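Long-range contacts in protein FkbI (Streptomyces hygroscopicus, PDB 1R2J), which binds FAD and, as an acyl-ACP dehydrogenase of the acyl-CoA dehydrogenase family, probably oxidises an ACP-bound intermediate on the way to the methoxymalonyl extender unit of FK520: residues W19-E24 and G185-G190; F60-G65 and G232-L237; T242-H247 and Q320-A325; E283-H288 and P298-A303; A164-P169 and V199-G204. All coordinates share one frame; numbering follows the deposited sequence.

Contact 1: W19-E24 and G185-G190; sequences WDTSGE and GCRAAG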
# COMPACT_ATOMS: atom_id res chain seq x y z
N TRP A 19 11.53 7.08 12.89
CA TRP A 19 10.21 6.47 12.87
C TRP A 19 10.35 4.98 12.60
O TRP A 19 9.66 4.16 13.19
CB TRP A 19 9.33 7.10 11.79
CG TRP A 19 8.94 8.52 12.07
CD1 TRP A 19 9.00 9.16 13.28
CD2 TRP A 19 8.38 9.45 11.14
NE1 TRP A 19 8.51 10.44 13.16
CE2 TRP A 19 8.12 10.65 11.86
CE3 TRP A 19 8.06 9.40 9.78
CZ2 TRP A 19 7.56 11.78 11.25
CZ3 TRP A 19 7.51 10.53 9.17
CH2 TRP A 19 7.26 11.70 9.91
N ASP A 20 11.28 4.65 11.70
CA ASP A 20 11.53 3.27 11.32
C ASP A 20 12.15 2.43 12.44
O ASP A 20 11.76 1.28 12.65
CB ASP A 20 12.45 3.23 10.09
CG ASP A 20 12.49 1.86 9.44
OD1 ASP A 20 11.44 1.42 8.93
OD2 ASP A 20 13.57 1.23 9.44
N THR A 21 13.10 3.00 13.17
CA THR A 21 13.75 2.28 14.25
C THR A 21 12.87 2.17 15.49
O THR A 21 12.99 1.22 16.27
CB THR A 21 15.10 2.93 14.64
OG1 THR A 21 14.92 4.34 14.82
CG2 THR A 21 16.15 2.67 13.56
N SER A 22 11.98 3.14 15.68
CA SER A 22 11.07 3.13 16.82
C SER A 22 9.85 2.29 16.47
O SER A 22 9.12 1.84 17.36
CB SER A 22 10.64 4.55 17.19
OG SER A 22 9.70 5.04 16.25
N GLY A 23 9.62 2.10 15.18
CA GLY A 23 8.50 1.30 14.73
C GLY A 23 7.14 1.97 14.78
O GLY A 23 6.12 1.29 14.88
N GLU A 24 7.10 3.30 14.69
CA GLU A 24 5.83 3.99 14.74
C GLU A 24 5.82 5.37 14.08
O GLU A 24 6.83 6.08 14.09
CB GLU A 24 5.36 4.12 16.20
CG GLU A 24 3.84 4.16 16.34
CD GLU A 24 3.38 4.21 17.78
OE1 GLU A 24 2.17 3.99 18.02
OE2 GLU A 24 4.21 4.48 18.67
N GLY A 185 9.94 -5.12 7.56
CA GLY A 185 10.02 -3.90 6.77
C GLY A 185 8.77 -3.05 6.96
O GLY A 185 7.81 -3.52 7.57
N CYS A 186 8.77 -1.83 6.42
CA CYS A 186 7.62 -0.93 6.58
C CYS A 186 7.23 -0.96 8.07
O CYS A 186 6.06 -0.91 8.43
CB CYS A 186 6.46 -1.41 5.70
SG CYS A 186 6.62 -1.05 3.91
N ARG A 187 8.26 -1.05 8.91
CA ARG A 187 8.12 -1.17 10.36
C ARG A 187 7.28 -0.14 11.11
O ARG A 187 6.86 -0.39 12.24
CB ARG A 187 9.51 -1.27 10.98
CG ARG A 187 10.34 -2.40 10.39
CD ARG A 187 11.59 -2.68 11.19
NE ARG A 187 12.54 -1.57 11.16
CZ ARG A 187 13.75 -1.62 11.71
NH1 ARG A 187 14.14 -2.72 12.34
NH2 ARG A 187 14.57 -0.58 11.61
N ALA A 188 7.02 1.01 10.50
CA ALA A 188 6.22 2.03 11.15
C ALA A 188 4.81 2.12 10.56
O ALA A 188 4.06 3.05 10.86
CB ALA A 188 6.91 3.39 11.05
N ALA A 189 4.46 1.15 9.72
CA ALA A 189 3.16 1.14 9.07
C ALA A 189 1.98 0.69 9.94
O ALA A 189 0.84 0.67 9.48
CB ALA A 189 3.22 0.29 7.81
N GLY A 190 2.27 0.32 11.18
CA GLY A 190 1.21 -0.10 12.09
C GLY A 190 0.48 -1.39 11.73
O GLY A 190 -0.74 -1.45 11.83
O HOH W 1 11.05 -0.62 7.37
O HOH W 2 4.11 0.70 13.25

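Contact 2: F60-G65 and G232-L237; sequences FTAHVG and GCVGIL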
# COMPACT_ATOMS: atom_id res chain seq x y z
N PHE A 60 2.53 11.43 -6.70
CA PHE A 60 2.54 11.93 -5.33
C PHE A 60 2.87 10.77 -4.39
O PHE A 60 3.64 10.93 -3.44
CB PHE A 60 1.17 12.53 -4.96
CG PHE A 60 1.03 12.86 -3.49
CD1 PHE A 60 2.01 13.61 -2.83
CD2 PHE A 60 -0.06 12.40 -2.77
CE1 PHE A 60 1.89 13.89 -1.47
CE2 PHE A 60 -0.20 12.68 -1.41
CZ PHE A 60 0.78 13.43 -0.75
N THR A 61 2.30 9.61 -4.69
CA THR A 61 2.51 8.40 -3.91
C THR A 61 3.97 7.96 -4.06
O THR A 61 4.60 7.52 -3.10
CB THR A 61 1.57 7.26 -4.38
OG1 THR A 61 0.21 7.65 -4.16
CG2 THR A 61 1.85 5.96 -3.63
N ALA A 62 4.50 8.10 -5.27
CA ALA A 62 5.89 7.75 -5.55
C ALA A 62 6.80 8.64 -4.71
O ALA A 62 7.75 8.16 -4.10
CB ALA A 62 6.19 7.95 -7.04
N HIS A 63 6.50 9.93 -4.67
CA HIS A 63 7.33 10.86 -3.90
C HIS A 63 7.31 10.53 -2.41
O HIS A 63 8.35 10.58 -1.74
CB HIS A 63 6.87 12.30 -4.13
CG HIS A 63 7.73 13.32 -3.44
ND1 HIS A 63 7.37 13.91 -2.24
CD2 HIS A 63 8.95 13.81 -3.75
CE1 HIS A 63 8.33 14.72 -1.85
NE2 HIS A 63 9.30 14.68 -2.75
N VAL A 64 6.14 10.21 -1.87
CA VAL A 64 6.05 9.86 -0.46
C VAL A 64 6.84 8.56 -0.25
O VAL A 64 7.54 8.41 0.75
CB VAL A 64 4.59 9.65 -0.02
CG1 VAL A 64 4.54 9.22 1.45
CG2 VAL A 64 3.81 10.94 -0.21
N GLY A 65 6.73 7.64 -1.20
CA GLY A 65 7.46 6.39 -1.08
C GLY A 65 8.96 6.63 -1.00
O GLY A 65 9.67 5.93 -0.27
N GLY A 232 4.47 3.32 -5.29
CA GLY A 232 5.29 3.37 -4.10
C GLY A 232 6.69 2.87 -4.44
O GLY A 232 7.69 3.44 -3.99
N CYS A 233 6.75 1.82 -5.25
CA CYS A 233 8.04 1.24 -5.64
C CYS A 233 8.83 2.17 -6.53
O CYS A 233 10.06 2.16 -6.50
CB CYS A 233 7.83 -0.11 -6.31
SG CYS A 233 7.17 -1.32 -5.15
N VAL A 234 8.14 2.94 -7.35
CA VAL A 234 8.82 3.91 -8.20
C VAL A 234 9.52 4.87 -7.23
O VAL A 234 10.63 5.32 -7.48
CB VAL A 234 7.83 4.71 -9.08
CG1 VAL A 234 8.57 5.82 -9.83
CG2 VAL A 234 7.15 3.78 -10.07
N GLY A 235 8.84 5.18 -6.12
CA GLY A 235 9.41 6.08 -5.12
C GLY A 235 10.67 5.51 -4.50
O GLY A 235 11.68 6.21 -4.32
N ILE A 236 10.62 4.21 -4.18
CA ILE A 236 11.78 3.54 -3.61
C ILE A 236 12.95 3.62 -4.59
O ILE A 236 14.09 3.89 -4.18
CB ILE A 236 11.45 2.07 -3.29
CG1 ILE A 236 10.33 2.02 -2.23
CG2 ILE A 236 12.70 1.35 -2.80
CD1 ILE A 236 9.87 0.61 -1.86
N LEU A 237 12.68 3.40 -5.87
CA LEU A 237 13.73 3.47 -6.88
C LEU A 237 14.28 4.89 -6.96
O LEU A 237 15.48 5.08 -7.14
CB LEU A 237 13.20 3.02 -8.25
CG LEU A 237 13.06 1.50 -8.38
CD1 LEU A 237 12.10 1.14 -9.49
CD2 LEU A 237 14.44 0.88 -8.62

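Contact 3: T242-H247 and Q320-A325; sequences TAAVAH and QVLASA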
# COMPACT_ATOMS: atom_id res chain seq x y z
N THR A 242 18.81 8.33 -6.30
CA THR A 242 19.35 9.60 -5.83
C THR A 242 20.42 9.45 -4.75
O THR A 242 21.38 10.22 -4.71
CB THR A 242 18.24 10.53 -5.30
OG1 THR A 242 17.51 9.87 -4.26
CG2 THR A 242 17.28 10.89 -6.43
N ALA A 243 20.27 8.45 -3.89
CA ALA A 243 21.26 8.21 -2.83
C ALA A 243 22.54 7.64 -3.44
O ALA A 243 23.64 8.01 -3.04
CB ALA A 243 20.69 7.24 -1.78
N ALA A 244 22.40 6.73 -4.41
CA ALA A 244 23.55 6.13 -5.05
C ALA A 244 24.32 7.17 -5.85
O ALA A 244 25.55 7.24 -5.77
CB ALA A 244 23.10 4.98 -5.97
N VAL A 245 23.62 7.99 -6.63
CA VAL A 245 24.29 9.01 -7.41
C VAL A 245 25.00 10.00 -6.48
O VAL A 245 26.14 10.38 -6.72
CB VAL A 245 23.31 9.77 -8.33
CG1 VAL A 245 22.73 8.82 -9.36
CG2 VAL A 245 22.20 10.38 -7.51
N ALA A 246 24.33 10.41 -5.40
CA ALA A 246 24.94 11.35 -4.45
C ALA A 246 26.25 10.79 -3.91
O ALA A 246 27.24 11.51 -3.80
CB ALA A 246 23.98 11.65 -3.31
N HIS A 247 26.25 9.51 -3.57
CA HIS A 247 27.45 8.87 -3.03
C HIS A 247 28.51 8.72 -4.13
O HIS A 247 29.70 8.94 -3.90
CB HIS A 247 27.10 7.49 -2.46
CG HIS A 247 28.19 6.87 -1.64
ND1 HIS A 247 28.65 7.42 -0.47
CD2 HIS A 247 28.88 5.71 -1.81
CE1 HIS A 247 29.58 6.63 0.06
NE2 HIS A 247 29.73 5.59 -0.74
N GLN A 320 24.86 -1.71 -2.49
CA GLN A 320 26.21 -2.09 -2.91
C GLN A 320 27.05 -0.83 -3.14
O GLN A 320 28.19 -0.75 -2.69
CB GLN A 320 26.14 -2.90 -4.20
CG GLN A 320 27.49 -3.43 -4.67
CD GLN A 320 27.99 -4.55 -3.80
OE1 GLN A 320 29.18 -4.89 -3.80
NE2 GLN A 320 27.08 -5.16 -3.05
N VAL A 321 26.48 0.14 -3.84
CA VAL A 321 27.16 1.40 -4.13
C VAL A 321 27.55 2.15 -2.86
O VAL A 321 28.71 2.54 -2.69
CB VAL A 321 26.25 2.31 -5.00
CG1 VAL A 321 26.90 3.68 -5.21
CG2 VAL A 321 26.01 1.63 -6.36
N LEU A 322 26.59 2.34 -1.96
CA LEU A 322 26.87 3.03 -0.71
C LEU A 322 27.83 2.27 0.19
O LEU A 322 28.53 2.86 0.99
CB LEU A 322 25.58 3.33 0.04
CG LEU A 322 25.01 4.68 -0.39
CD1 LEU A 322 24.29 4.53 -1.73
CD2 LEU A 322 24.07 5.18 0.67
N ALA A 323 27.84 0.95 0.04
CA ALA A 323 28.71 0.11 0.85
C ALA A 323 28.58 0.38 2.35
O ALA A 323 27.47 0.49 2.87
CB ALA A 323 30.18 0.29 0.40
N SER A 324 29.70 0.51 3.04
CA SER A 324 29.67 0.74 4.48
C SER A 324 28.89 1.98 4.88
O SER A 324 28.33 2.03 5.97
CB SER A 324 31.09 0.82 5.05
OG SER A 324 31.70 2.06 4.74
N ALA A 325 28.84 2.97 4.00
CA ALA A 325 28.11 4.20 4.31
C ALA A 325 26.59 3.98 4.39
O ALA A 325 25.89 4.70 5.09
CB ALA A 325 28.42 5.27 3.27

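Contact 4: E283-H288 and P298-A303; sequences EYASDH and PATILA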
# COMPACT_ATOMS: atom_id res chain seq x y z
N GLU A 283 2.70 4.65 -15.32
CA GLU A 283 2.00 5.68 -16.08
C GLU A 283 0.98 5.04 -17.02
O GLU A 283 -0.16 5.52 -17.15
CB GLU A 283 3.01 6.50 -16.88
CG GLU A 283 3.90 7.39 -16.02
CD GLU A 283 5.16 7.82 -16.74
OE1 GLU A 283 6.02 8.47 -16.12
OE2 GLU A 283 5.29 7.50 -17.94
N TYR A 284 1.39 3.97 -17.69
CA TYR A 284 0.52 3.25 -18.62
C TYR A 284 -0.72 2.70 -17.90
O TYR A 284 -1.85 2.83 -18.39
CB TYR A 284 1.30 2.10 -19.26
CG TYR A 284 0.54 1.31 -20.29
CD1 TYR A 284 0.40 1.78 -21.60
CD2 TYR A 284 -0.03 0.08 -19.97
CE1 TYR A 284 -0.29 1.03 -22.57
CE2 TYR A 284 -0.72 -0.67 -20.92
CZ TYR A 284 -0.84 -0.19 -22.22
OH TYR A 284 -1.50 -0.95 -23.15
N ALA A 285 -0.50 2.08 -16.75
CA ALA A 285 -1.61 1.52 -15.99
C ALA A 285 -2.53 2.63 -15.48
O ALA A 285 -3.75 2.47 -15.45
CB ALA A 285 -1.08 0.69 -14.82
N SER A 286 -1.93 3.75 -15.08
CA SER A 286 -2.71 4.87 -14.57
C SER A 286 -3.60 5.47 -15.66
O SER A 286 -4.72 5.90 -15.39
CB SER A 286 -1.79 5.94 -13.97
OG SER A 286 -1.19 6.72 -14.99
N ASP A 287 -3.10 5.51 -16.89
CA ASP A 287 -3.88 6.03 -18.01
C ASP A 287 -5.11 5.13 -18.22
O ASP A 287 -6.24 5.60 -18.31
CB ASP A 287 -3.04 6.09 -19.30
CG ASP A 287 -1.98 7.18 -19.25
OD1 ASP A 287 -2.19 8.20 -18.56
OD2 ASP A 287 -0.93 7.03 -19.91
N HIS A 288 -4.88 3.82 -18.30
CA HIS A 288 -5.97 2.88 -18.48
C HIS A 288 -6.84 2.79 -17.23
O HIS A 288 -6.45 3.25 -16.15
CB HIS A 288 -5.44 1.49 -18.84
CG HIS A 288 -5.00 1.36 -20.27
ND1 HIS A 288 -3.77 1.77 -20.72
CD2 HIS A 288 -5.66 0.89 -21.36
CE1 HIS A 288 -3.69 1.57 -22.02
NE2 HIS A 288 -4.82 1.04 -22.44
N PRO A 298 -4.89 -6.05 -16.07
CA PRO A 298 -3.58 -6.63 -16.40
C PRO A 298 -2.43 -5.62 -16.39
O PRO A 298 -1.31 -5.95 -16.01
CB PRO A 298 -3.80 -7.26 -17.77
CG PRO A 298 -4.86 -6.37 -18.38
CD PRO A 298 -5.81 -6.16 -17.22
N ALA A 299 -2.71 -4.39 -16.81
CA ALA A 299 -1.69 -3.35 -16.82
C ALA A 299 -1.30 -2.98 -15.38
O ALA A 299 -0.15 -2.62 -15.12
CB ALA A 299 -2.19 -2.13 -17.55
N THR A 300 -2.26 -3.06 -14.47
CA THR A 300 -2.00 -2.75 -13.07
C THR A 300 -1.21 -3.88 -12.40
O THR A 300 -0.29 -3.62 -11.62
CB THR A 300 -3.33 -2.52 -12.31
OG1 THR A 300 -3.96 -1.33 -12.81
CG2 THR A 300 -3.08 -2.37 -10.81
N ILE A 301 -1.56 -5.13 -12.70
CA ILE A 301 -0.84 -6.27 -12.14
C ILE A 301 0.61 -6.16 -12.65
O ILE A 301 1.58 -6.36 -11.92
CB ILE A 301 -1.44 -7.61 -12.63
CG1 ILE A 301 -2.82 -7.84 -11.99
CG2 ILE A 301 -0.49 -8.75 -12.28
CD1 ILE A 301 -3.63 -8.95 -12.67
N LEU A 302 0.72 -5.84 -13.94
CA LEU A 302 2.01 -5.70 -14.58
C LEU A 302 2.86 -4.61 -13.91
O LEU A 302 4.04 -4.83 -13.62
CB LEU A 302 1.81 -5.36 -16.06
CG LEU A 302 3.06 -5.04 -16.87
CD1 LEU A 302 3.91 -6.27 -16.98
CD2 LEU A 302 2.65 -4.56 -18.25
N ALA A 303 2.25 -3.46 -13.64
CA ALA A 303 2.96 -2.35 -13.01
C ALA A 303 3.47 -2.70 -11.62
O ALA A 303 4.61 -2.41 -11.27
CB ALA A 303 2.06 -1.13 -12.94

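Contact 5: A164-P169 and V199-G204; sequences AVVVVP and VRVPAG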
# COMPACT_ATOMS: atom_id res chain seq x y z
N ALA A 164 -18.56 -10.77 1.32
CA ALA A 164 -19.15 -9.51 1.74
C ALA A 164 -18.06 -8.64 2.35
O ALA A 164 -17.02 -9.14 2.76
CB ALA A 164 -20.26 -9.75 2.76
N VAL A 165 -18.30 -7.33 2.40
CA VAL A 165 -17.33 -6.40 2.96
C VAL A 165 -18.01 -5.53 4.00
O VAL A 165 -19.04 -4.91 3.72
CB VAL A 165 -16.73 -5.49 1.87
CG1 VAL A 165 -15.59 -4.68 2.44
CG2 VAL A 165 -16.25 -6.34 0.69
N VAL A 166 -17.44 -5.47 5.20
CA VAL A 166 -18.01 -4.69 6.29
C VAL A 166 -17.05 -3.66 6.89
O VAL A 166 -15.89 -3.96 7.18
CB VAL A 166 -18.50 -5.61 7.44
CG1 VAL A 166 -19.30 -4.80 8.47
CG2 VAL A 166 -19.33 -6.73 6.88
N VAL A 167 -17.54 -2.43 7.07
CA VAL A 167 -16.75 -1.36 7.66
C VAL A 167 -17.03 -1.43 9.16
O VAL A 167 -18.12 -1.08 9.61
CB VAL A 167 -17.16 0.02 7.12
CG1 VAL A 167 -16.33 1.11 7.78
CG2 VAL A 167 -16.97 0.06 5.60
N VAL A 168 -16.04 -1.88 9.92
CA VAL A 168 -16.17 -2.04 11.36
C VAL A 168 -15.39 -1.00 12.18
O VAL A 168 -14.19 -0.81 11.97
CB VAL A 168 -15.67 -3.44 11.81
CG1 VAL A 168 -16.00 -3.67 13.27
CG2 VAL A 168 -16.29 -4.51 10.92
N PRO A 169 -16.07 -0.32 13.12
CA PRO A 169 -15.39 0.68 13.94
C PRO A 169 -14.36 -0.03 14.81
O PRO A 169 -14.66 -1.04 15.45
CB PRO A 169 -16.53 1.27 14.77
CG PRO A 169 -17.72 1.13 13.86
CD PRO A 169 -17.53 -0.27 13.33
N VAL A 199 -18.70 -9.47 16.47
CA VAL A 199 -18.80 -8.02 16.45
C VAL A 199 -20.11 -7.57 15.82
O VAL A 199 -20.40 -7.90 14.67
CB VAL A 199 -17.63 -7.39 15.65
CG1 VAL A 199 -17.80 -5.89 15.57
CG2 VAL A 199 -16.31 -7.74 16.32
N ARG A 200 -20.91 -6.82 16.58
CA ARG A 200 -22.19 -6.33 16.08
C ARG A 200 -22.10 -4.91 15.53
O ARG A 200 -21.63 -4.00 16.21
CB ARG A 200 -23.26 -6.37 17.18
CG ARG A 200 -23.71 -7.76 17.60
CD ARG A 200 -22.72 -8.41 18.55
NE ARG A 200 -23.15 -9.75 18.95
CZ ARG A 200 -22.52 -10.50 19.86
NH1 ARG A 200 -21.44 -10.03 20.47
NH2 ARG A 200 -22.97 -11.71 20.16
N VAL A 201 -22.56 -4.73 14.30
CA VAL A 201 -22.55 -3.41 13.67
C VAL A 201 -23.83 -3.23 12.86
O VAL A 201 -24.51 -4.20 12.51
CB VAL A 201 -21.33 -3.24 12.72
CG1 VAL A 201 -20.05 -3.25 13.53
CG2 VAL A 201 -21.31 -4.34 11.69
N PRO A 202 -24.19 -1.97 12.56
CA PRO A 202 -25.40 -1.68 11.79
C PRO A 202 -25.39 -2.40 10.44
O PRO A 202 -24.33 -2.57 9.84
CB PRO A 202 -25.35 -0.17 11.63
CG PRO A 202 -24.67 0.28 12.88
CD PRO A 202 -23.55 -0.72 13.02
N ALA A 203 -26.56 -2.81 9.98
CA ALA A 203 -26.66 -3.48 8.69
C ALA A 203 -26.11 -2.56 7.61
O ALA A 203 -25.67 -3.02 6.55
CB ALA A 203 -28.12 -3.83 8.39
N GLY A 204 -26.13 -1.26 7.89
CA GLY A 204 -25.63 -0.28 6.93
C GLY A 204 -24.12 -0.31 6.79
O GLY A 204 -23.57 0.29 5.86

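Contact 1: W19-E24 and G185-G190
Asp20 and Arg187 form a salt bridge between the last turn of helix 16-22, in the N-terminal helical domain, and the loop that links two strands of the middle beta domain. It is a domain-domain tie of the acyl-CoA dehydrogenase fold, and the Arg187 side chain comes within about 8 Å of the bound FAD. The two side chains cross at about a right angle, with their carboxylate and guanidinium planes 47° apart. Asp20 OD2 sits at the edge of the guanidinium, where Arg187 NH2 donates to it over 3.0 Å; NH2 comes from above the carboxylate plane rather than within it. A second, weak bond runs from Arg187 NE to the same Asp20 OD2. With CG anti to the backbone N (chi1 -166°), Asp20 swings its carboxylate toward the loop. The same oxygen also takes a salt bridge from Arg338, so the carboxylate gathers two arginines. An asparagine here would probably leave Arg187 and Arg338 side by side without the negative charge that draws them together. The other carboxylate oxygen, Asp20 OD1, accepts from a water 2.6 Å away that is in turn a partner of Arg187 N.

Beyond the charged pair, the loop presents Ala188, whose methyl points at the end of the helix. Ala188 CB lies 3.6 Å from Trp19 O and equally close to Glu24 N, beside the backbone hydrogen bond from Glu24 N to Trp19 O. Next to it the helix ends at Gly23, which has positive phi, and a second water donates to Gly23 O at 2.7 Å while accepting from Gly190 N.

Contact 2: F60-G65 and G232-L237
Gly232 faces helix 54-67 with bare backbone, and the methyl CG2 of Thr61 rests 4.1 Å from Gly232 N. With Thr61 OG1 beside the backbone N (chi1 -63°), CG2 takes the position anti to that N, while the hydroxyl is bonded back to Asn57 O within the helix. Gly232 O lies opposite Gly65 CA at 4.2 Å, a spacing that works because Gly65 is also a glycine: a CB on Gly65 would run into that carbonyl oxygen.

Two residues on, Val234 meets Ala62 by its CB, 4.2 Å from Ala62 CB, and so lines the flank of the contact. It also touches Ala278 and Cys282 of helix 262-287, so this valine is packed between two helices.

Gly235 is the point where the backbones come together, its CA 3.9 Å from that of Ala62. The Ala62 methyl lies alongside Gly235 N, also at 3.9 Å. A CB at Gly235 would point straight at the other helix and collide with Ala62 O. Just past it, Gly235 C and Gly65 C face each other at 4.1 Å.

The Ile236 side chain starts away from this partner and touches Ser69 of helix 69-88; its backbone makes the contact here, with Ile236 N 4.3 Å from Gly65 C.

The short axes approach to 6.5 Å and cross at -46°, with every touching residue buried. This is a glycine- and alanine-lined helix crossing, formed where the N-terminal helical domain of the acyl-CoA dehydrogenase fold packs against the long first helix of the C-terminal helical domain.

Contact 3: T242-H247 and Q320-A325
His247 reaches across from helix 219-248 to the end of helix 297-322 and lays its ring on Leu322; both helices belong to the C-terminal helical bundle of the acyl-CoA dehydrogenase fold. The side chain can be followed outward. CB of His247 touches the branch of Leu322, lying 4.1 Å from its CG. From there the ring carbon CG, held anti to the backbone N (chi1 -168°), carries the imidazole over the partner helix, with Leu322 CG covering one face of the ring. CD2 presents the ring edge to the backbone: His247 CD2 is 3.3 Å from Val321 O, which lies near the ring plane. On the other branch, His247 CE1 meets the methyl of Ala325 at 3.7 Å, in the turn after the helix has ended. At the tip, His247 NE2 lies 3.4 Å from Leu322 O, but the angle is too poor for a hydrogen bond. Across this contact the imidazole is met by packing, and Leu258 touches the same side chain. An alanine in its place would probably leave Leu322 CG and the Ala325 methyl without the ring that packs on them and open a gap beside the helix end.

One turn earlier, small alanines let the helices settle together. Leu322 CD1 lies over the backbone, 3.8 Å from Ala244 CA, and its side chain also touches Val333 of helix 332-345. Ala244 is backed by Leu271 of helix 262-287, so a third and a fourth helix close round the same patch. Beside the leucine, Val321 sends CG1 to Ala244, meeting Ala244 O at 3.8 Å and the Ala244 CB methyl at 4.1 Å.

Contact 4: E283-H288 and P298-A303
Tyr284 O accepts two bonds from His288, from opposite faces of its carbonyl plane: one from the backbone N and one from the ring, where His288 ND1 donates over 3.2 Å with an N-H...O angle of 163°. The oxygen lies in the plane of the imidazole, which helps to set the rotation of that ring. Folded back in this way, His288 ND1 stands 3.8 Å above the plane of the Tyr284 ring, over its centre. Tyr284, with CG anti to the backbone N (chi1 -178°), leans across to the next helix, where its CD2 touches Ala299 CB at 3.9 Å; the methyl comes to the ring obliquely.

The two segments form the end of an antiparallel helix hairpin in the C-terminal helical bundle, their short axes 8.4 Å apart at 154°. Alanines keep them close. Ala285 CB points straight at the partner helix and lies 3.5 Å from Ala299 O, with the Ala299 methyl beside it. One turn along, Ala303 CB meets the same Ala285 methyl at 4.1 Å, and Ala303 also rests on Ala230 of helix 219-248. Thr300 OG1 lies at the flank of Ala285 CB, its polar need met by Met296 O one turn back.

Contact 5: A164-P169 and V199-G204
Val166 and Val201 meet tip to tip, the methyl Val166 CG1 standing 3.8 Å from Val201 CG2. Val168 and Val199 meet the same way, CG1 to CG1 at 3.7 Å. In each of these two strand 164-169 valines, CG1 is set anti to the backbone N, which turns that methyl to the other strand.

The remaining contacts are crossings. Val201 lies at about a right angle to Val168, with Val201 CG1 4.1 Å from Val168 CG1. The same methyl also meets the proline ring obliquely, Val201 CG1 lying 3.9 Å from Pro169 CD. Val201 has CG1 anti to the carbonyl carbon and CG2 between the backbone N and the carbonyl carbon (chi1 -66°); this turns CG1 to Val168 and Pro169 and CG2 to Val166.

Everything here is hydrocarbon, and the backbones stay well separated: the strand axes pass 8.0 Å apart at 107°, with the nearest CA atoms 6.9 Å apart. This is face-to-face packing of strands from two sheets of the middle domain of the acyl-CoA dehydrogenase fold, the two strands running nearly perpendicular. Strand 164-169 is joined by backbone hydrogen bonds to strand 151-156, antiparallel to it, and strand 199-202 pairs with strand 133-143, whose Val136 and Ala134 back Val199 and Val201.

Overall arrangement
From the N terminus, helix 16-22 waits until the loop before strand 192-196 to close contact 1, tying the N-terminal helices to the middle beta domain. Helix 54-67 opens contact 2 inside that loop but closes it beyond, on helix 219-248, so contacts 1 and 2 cross; contact 2 joins the N-terminal and C-terminal helical domains. Contact 5, between the two sheets of the middle domain, is nested inside contact 2 and also crosses contact 1. Contact 3 then opens farther along helix 219-248 and closes on the end of helix 297-322. Nested within it, contact 4 joins helix 262-287 to the start of helix 297-322, about 30 Å from contact 3 between centres.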